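Local atomic coordinates of fibronectin type III domain-containing protein (Simiduia agarivorans, PDB entry 6P2K), a protein that probably cleaves the glucan backbone of xyloglucan through its N-terminal family 74 glycoside hydrolase region, which is built from beta-propellers. Residues B[98-103]-B[131-136]; B[119-124]-B[163-168]. One frame throughout, in Å; residues are numbered along the deposited sequence.

In the fold
Both contacts lie in one beta-propeller, around the four-stranded blade of strands 102-108, 114-119, 139-144 and 152-155. Interaction 1 joins the lead-in to its first strand with the far part of the long loop between strands 114-119 and 139-144. Interaction 2 joins the start of that same loop to the first strand of the next blade, 166-171. Interaction 1 is small and only partly buried, resting on a carboxylate that meets backbone and water; interaction 2 is larger and buried, with a tryptophan-asparagine stack and a zinc-binding residue nearby. A salt bridge from Glu133 to Arg164 connects the two.

Interaction 1. Residues B[98-103]-B[131-136]; sequences ENKSIA and FGETAA
Glu133 reaches Ser101 because its CG lies anti to its own carbonyl carbon (chi1 -82°) and the chain then runs extended through CD (chi2 -169°), sending the carboxylate across the gap to the loop at residues 99-101. There Glu133 OE1, through its syn lone pair, accepts the backbone N-H of Ser101 at 2.9 Å, a moderately bent bond of 146°. The other oxygen takes up the same residue indirectly: water 1 donates both to Glu133 OE2 and to Ser101 O, each at 2.8 Å, so the carboxylate holds both backbone polar groups of Ser101. On its way the Glu133 chain passes alongside the backbone of Asn99, with CG 3.3 Å from Asn99 O.

Lys100 turns its CB away, but its chain, bent at chi2 and chi3, comes back across that of Glu133 at about a right angle, leaving NZ 4.2 Å from OE2, beyond a salt bridge. OE2 has a closer charged partner in Arg164, which probably favours the ionised carboxylate. At the other end of the contact the Asn99 side chain packs on Phe131, its CG 3.7 Å from Phe131 O, with amide and ring planes nearly perpendicular; the ring itself leads away to meet Tyr79 and Tyr712. With an alanine in place of Glu133 the carboxylate is gone, and the Ser101 N-H and the Arg164 guanidinium would probably each lose a partner, leaving residues 131-136 more weakly tied to the lead-in to strand 102-108.

Ser101 OG and backbone are also bonded to Gly120, anchoring the start of strand 102-108. Such bracing of the entry to a blade's first strand by the loop joining its second and third strands fits a beta-propeller, in which these two connections emerge on the same face.

Interaction 2. Residues B[119-124]-B[163-168]; sequences PGWRDD and DRNVYS. With ZN (zinc ion), chain Q.
Gly120 and Asn165 bring their backbones within 4.7 Å, CA to CA, where the segments run 76° apart and Val166 N donates to Pro119 O at 3.2 Å, before 119-124 closes into a type II' turn from Trp121 to Asp124.

Asn165, with its CG anti to the backbone N (chi1 -165°), lays its amide almost parallel over the Trp121 indole. CG sits 3.7 Å above the ring plane, and CB makes a CH-pi contact over the six-membered ring. Both ends of the amide also bond the turn: Asn165 OD1 accepts Trp121 N at 3.1 Å, from above the carbonyl plane, whereas Asn165 ND2 donates to Arg122 O at 2.9 Å, in the amide plane and on a lone pair of the carbonyl. An Asx turn, Asn165 N to Asp163 OD1, steadies the base of the side chain; that OD1 also accepts from Asn184. Trp121 CZ3 lies, with planes well inclined, over a face of the Arg164 guanidinium, whose charge is paired with Glu133. Water 3 bridges Arg122 O to Tyr167 OH, which is also bonded to Lys212.

Asp124 closes the turn and binds the zinc ion through OD1 at 2.0 Å, alongside three waters and Gln16. One asparagine thus satisfies two buried backbone groups and helps hold the indole by one face while Asp125 takes its NE1, consistent with a rigid turn that presents the zinc-binding carboxylate.

Interaction 1. Residues B[98-103]-B[131-136]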
loop_
_atom_site.group_PDB
_atom_site.type_symbol
_atom_site.label_atom_id
_atom_site.label_comp_id
_atom_site.label_asym_id
_atom_site.label_seq_id
_atom_site.Cartn_x
_atom_site.Cartn_y
_atom_site.Cartn_z
ATOM N N GLU B 98 59.742 -29.824 16.779
ATOM C CA GLU B 98 59.778 -28.386 16.549
ATOM C C GLU B 98 60.010 -28.096 15.074
ATOM O O GLU B 98 60.877 -28.705 14.442
ATOM C CB GLU B 98 60.878 -27.737 17.392
ATOM C CG GLU B 98 60.567 -27.714 18.878
ATOM C CD GLU B 98 61.236 -26.566 19.612
ATOM O OE1 GLU B 98 61.714 -26.768 20.751
ATOM O OE2 GLU B 98 61.279 -25.455 19.044
ATOM N N ASN B 99 59.225 -27.168 14.524
ATOM C CA ASN B 99 59.297 -26.782 13.116
ATOM C C ASN B 99 58.923 -27.933 12.183
ATOM O O ASN B 99 59.348 -27.956 11.023
ATOM C CB ASN B 99 60.689 -26.235 12.763
ATOM C CG ASN B 99 60.652 -25.195 11.658
ATOM O OD1 ASN B 99 59.635 -25.018 10.990
ATOM N ND2 ASN B 99 61.768 -24.502 11.461
ATOM N N LYS B 100 58.122 -28.887 12.662
ATOM C CA LYS B 100 57.729 -30.068 11.894
ATOM C C LYS B 100 56.209 -30.172 11.887
ATOM O O LYS B 100 55.612 -30.584 12.883
ATOM C CB LYS B 100 58.344 -31.337 12.485
ATOM C CG LYS B 100 59.859 -31.417 12.413
ATOM C CD LYS B 100 60.350 -31.335 10.981
ATOM C CE LYS B 100 59.952 -32.578 10.200
ATOM N NZ LYS B 100 60.830 -32.809 9.019
ATOM N N SER B 101 55.581 -29.826 10.766
ATOM C CA SER B 101 54.124 -29.881 10.675
ATOM C C SER B 101 53.628 -31.319 10.775
ATOM O O SER B 101 54.053 -32.186 10.006
ATOM C CB SER B 101 53.654 -29.254 9.363
ATOM O OG SER B 101 52.245 -29.123 9.342
ATOM N N ILE B 102 52.710 -31.564 11.709
ATOM C CA ILE B 102 52.193 -32.899 11.992
ATOM C C ILE B 102 50.679 -32.885 11.850
ATOM O O ILE B 102 50.006 -31.999 12.393
ATOM C CB ILE B 102 52.609 -33.373 13.396
ATOM C CG1 ILE B 102 54.123 -33.497 13.466
ATOM C CG2 ILE B 102 51.970 -34.702 13.750
ATOM C CD1 ILE B 102 54.616 -33.600 14.851
ATOM N N ALA B 103 50.143 -33.879 11.133
ATOM C CA ALA B 103 48.716 -33.944 10.850
ATOM C C ALA B 103 48.101 -35.309 11.143
ATOM O O ALA B 103 46.962 -35.555 10.732
ATOM C CB ALA B 103 48.447 -33.567 9.391
ATOM N N PHE B 131 57.086 -21.426 8.016
ATOM C CA PHE B 131 58.229 -21.496 8.920
ATOM C C PHE B 131 59.448 -22.148 8.271
ATOM O O PHE B 131 60.317 -22.674 8.975
ATOM C CB PHE B 131 57.862 -22.242 10.203
ATOM C CG PHE B 131 56.777 -21.585 11.010
ATOM C CD1 PHE B 131 57.071 -20.539 11.871
ATOM C CD2 PHE B 131 55.469 -22.032 10.928
ATOM C CE1 PHE B 131 56.076 -19.942 12.625
ATOM C CE2 PHE B 131 54.469 -21.438 11.678
ATOM C CZ PHE B 131 54.773 -20.391 12.528
ATOM N N GLY B 132 59.523 -22.139 6.940
ATOM C CA GLY B 132 60.696 -22.595 6.227
ATOM C C GLY B 132 60.656 -24.033 5.754
ATOM O O GLY B 132 61.592 -24.464 5.070
ATOM N N GLU B 133 59.620 -24.791 6.096
ATOM C CA GLU B 133 59.527 -26.164 5.628
ATOM C C GLU B 133 59.196 -26.201 4.138
ATOM O O GLU B 133 58.743 -25.218 3.547
ATOM C CB GLU B 133 58.469 -26.938 6.419
ATOM C CG GLU B 133 58.944 -27.474 7.762
ATOM C CD GLU B 133 57.962 -28.457 8.379
ATOM O OE1 GLU B 133 57.029 -28.011 9.083
ATOM O OE2 GLU B 133 58.124 -29.676 8.162
ATOM N N THR B 134 59.436 -27.359 3.526
ATOM C CA THR B 134 59.081 -27.592 2.135
ATOM C C THR B 134 58.239 -28.855 2.032
ATOM O O THR B 134 58.411 -29.801 2.807
ATOM C CB THR B 134 60.323 -27.728 1.228
ATOM O OG1 THR B 134 61.005 -28.955 1.515
ATOM C CG2 THR B 134 61.276 -26.560 1.434
ATOM N N ALA B 135 57.316 -28.855 1.067
ATOM C CA ALA B 135 56.516 -30.050 0.819
ATOM C C ALA B 135 57.396 -31.214 0.391
ATOM O O ALA B 135 57.223 -32.344 0.865
ATOM C CB ALA B 135 55.451 -29.761 -0.239
ATOM N N ALA B 136 58.354 -30.957 -0.495
ATOM C CA ALA B 136 59.278 -31.998 -0.920
ATOM C C ALA B 136 60.237 -32.350 0.210
ATOM O O ALA B 136 60.703 -31.479 0.950
ATOM C CB ALA B 136 60.057 -31.546 -2.154
HETATM O O HOH W 1 56.495 -31.877 8.642
#

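Interaction 2. Residues B[119-124]-B[163-168]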
loop_
_atom_site.group_PDB
_atom_site.type_symbol
_atom_site.label_atom_id
_atom_site.label_comp_id
_atom_site.label_asym_id
_atom_site.label_seq_id
_atom_site.Cartn_x
_atom_site.Cartn_y
_atom_site.Cartn_z
ATOM N N PRO B 119 54.392 -36.555 10.067
ATOM C CA PRO B 119 54.428 -35.236 9.428
ATOM C C PRO B 119 53.326 -35.090 8.389
ATOM O O PRO B 119 53.021 -36.021 7.642
ATOM C CB PRO B 119 55.816 -35.201 8.781
ATOM C CG PRO B 119 56.640 -36.070 9.659
ATOM C CD PRO B 119 55.728 -37.169 10.142
ATOM N N GLY B 120 52.724 -33.910 8.349
ATOM C CA GLY B 120 51.655 -33.669 7.400
ATOM C C GLY B 120 51.060 -32.294 7.592
ATOM O O GLY B 120 51.337 -31.596 8.574
ATOM N N TRP B 121 50.215 -31.918 6.625
ATOM C CA TRP B 121 49.540 -30.618 6.700
ATOM C C TRP B 121 48.228 -30.594 5.927
ATOM O O TRP B 121 47.810 -29.507 5.514
ATOM C CB TRP B 121 50.469 -29.518 6.185
ATOM C CG TRP B 121 50.962 -29.779 4.795
ATOM C CD1 TRP B 121 50.388 -29.362 3.633
ATOM C CD2 TRP B 121 52.125 -30.530 4.422
ATOM N NE1 TRP B 121 51.124 -29.797 2.557
ATOM C CE2 TRP B 121 52.194 -30.518 3.015
ATOM C CE3 TRP B 121 53.116 -31.206 5.140
ATOM C CZ2 TRP B 121 53.215 -31.158 2.313
ATOM C CZ3 TRP B 121 54.126 -31.839 4.442
ATOM C CH2 TRP B 121 54.168 -31.810 3.043
ATOM N N ARG B 122 47.577 -31.735 5.701
ATOM C CA ARG B 122 46.262 -31.820 5.045
ATOM C C ARG B 122 46.371 -31.174 3.664
ATOM O O ARG B 122 47.319 -31.482 2.925
ATOM C CB ARG B 122 45.213 -31.217 5.969
ATOM C CG ARG B 122 45.091 -31.932 7.293
ATOM C CD ARG B 122 43.800 -31.572 8.010
ATOM N NE ARG B 122 43.594 -32.435 9.167
ATOM C CZ ARG B 122 42.747 -33.458 9.196
ATOM N NH1 ARG B 122 42.008 -33.745 8.132
ATOM N NH2 ARG B 122 42.635 -34.195 10.295
ATOM N N ASP B 123 45.445 -30.298 3.279
ATOM C CA ASP B 123 45.465 -29.620 1.991
ATOM C C ASP B 123 46.076 -28.227 2.070
ATOM O O ASP B 123 45.988 -27.467 1.102
ATOM C CB ASP B 123 44.045 -29.531 1.430
ATOM C CG ASP B 123 43.062 -28.933 2.427
ATOM O OD1 ASP B 123 43.222 -29.177 3.644
ATOM O OD2 ASP B 123 42.132 -28.217 1.997
ATOM N N ASP B 124 46.691 -27.873 3.198
ATOM C CA ASP B 124 47.250 -26.539 3.377
ATOM C C ASP B 124 48.616 -26.422 2.714
ATOM O O ASP B 124 49.591 -26.021 3.359
ATOM C CB ASP B 124 47.358 -26.198 4.865
ATOM C CG ASP B 124 46.223 -25.316 5.350
ATOM O OD1 ASP B 124 45.253 -25.096 4.591
ATOM O OD2 ASP B 124 46.305 -24.837 6.500
ATOM N N ASP B 163 57.095 -35.228 -2.594
ATOM C CA ASP B 163 56.195 -34.730 -1.559
ATOM C C ASP B 163 55.992 -35.782 -0.475
ATOM O O ASP B 163 55.658 -36.935 -0.769
ATOM C CB ASP B 163 54.860 -34.327 -2.184
ATOM C CG ASP B 163 53.911 -33.685 -1.190
ATOM O OD1 ASP B 163 53.486 -34.368 -0.235
ATOM O OD2 ASP B 163 53.601 -32.486 -1.359
ATOM N N ARG B 164 56.167 -35.369 0.781
ATOM C CA ARG B 164 56.227 -36.274 1.922
ATOM C C ARG B 164 54.982 -36.215 2.797
ATOM O O ARG B 164 54.971 -36.816 3.874
ATOM C CB ARG B 164 57.464 -35.959 2.762
ATOM C CG ARG B 164 57.323 -34.669 3.542
ATOM C CD ARG B 164 58.648 -33.984 3.808
ATOM N NE ARG B 164 58.444 -32.577 4.148
ATOM C CZ ARG B 164 58.085 -32.144 5.354
ATOM N NH1 ARG B 164 57.892 -33.011 6.340
ATOM N NH2 ARG B 164 57.915 -30.847 5.575
ATOM N N ASN B 165 53.938 -35.515 2.357
ATOM C CA ASN B 165 52.734 -35.342 3.163
ATOM C C ASN B 165 52.105 -36.690 3.495
ATOM O O ASN B 165 51.784 -37.472 2.596
ATOM C CB ASN B 165 51.740 -34.456 2.412
ATOM C CG ASN B 165 50.627 -33.932 3.298
ATOM O OD1 ASN B 165 50.601 -34.183 4.501
ATOM N ND2 ASN B 165 49.698 -33.196 2.700
ATOM N N VAL B 166 51.941 -36.966 4.787
ATOM C CA VAL B 166 51.263 -38.168 5.259
ATOM C C VAL B 166 49.844 -37.791 5.655
ATOM O O VAL B 166 49.631 -36.808 6.377
ATOM C CB VAL B 166 52.009 -38.816 6.438
ATOM C CG1 VAL B 166 51.225 -40.010 6.964
ATOM C CG2 VAL B 166 53.405 -39.237 6.012
ATOM N N TYR B 167 48.870 -38.569 5.186
ATOM C CA TYR B 167 47.465 -38.263 5.412
ATOM C C TYR B 167 46.837 -39.086 6.530
ATOM O O TYR B 167 46.049 -38.546 7.312
ATOM C CB TYR B 167 46.673 -38.457 4.116
ATOM C CG TYR B 167 47.060 -37.470 3.038
ATOM C CD1 TYR B 167 46.697 -36.132 3.132
ATOM C CD2 TYR B 167 47.798 -37.872 1.931
ATOM C CE1 TYR B 167 47.053 -35.225 2.151
ATOM C CE2 TYR B 167 48.157 -36.971 0.943
ATOM C CZ TYR B 167 47.784 -35.650 1.058
ATOM O OH TYR B 167 48.138 -34.748 0.081
ATOM N N SER B 168 47.163 -40.373 6.641
ATOM C CA SER B 168 46.588 -41.180 7.708
ATOM C C SER B 168 47.564 -42.267 8.139
ATOM O O SER B 168 48.466 -42.662 7.396
ATOM C CB SER B 168 45.244 -41.797 7.293
ATOM O OG SER B 168 45.234 -42.144 5.921
HETATM ZN ZN ZN Q . 43.222 -25.002 4.618
HETATM O O HOH W 2 48.041 -34.478 6.379
HETATM O O HOH W 3 47.425 -32.004 0.517
HETATM O O HOH W 4 42.893 -23.035 5.285
HETATM O O HOH W 5 43.002 -24.725 2.547
HETATM O O HOH W 6 43.843 -26.843 5.435
#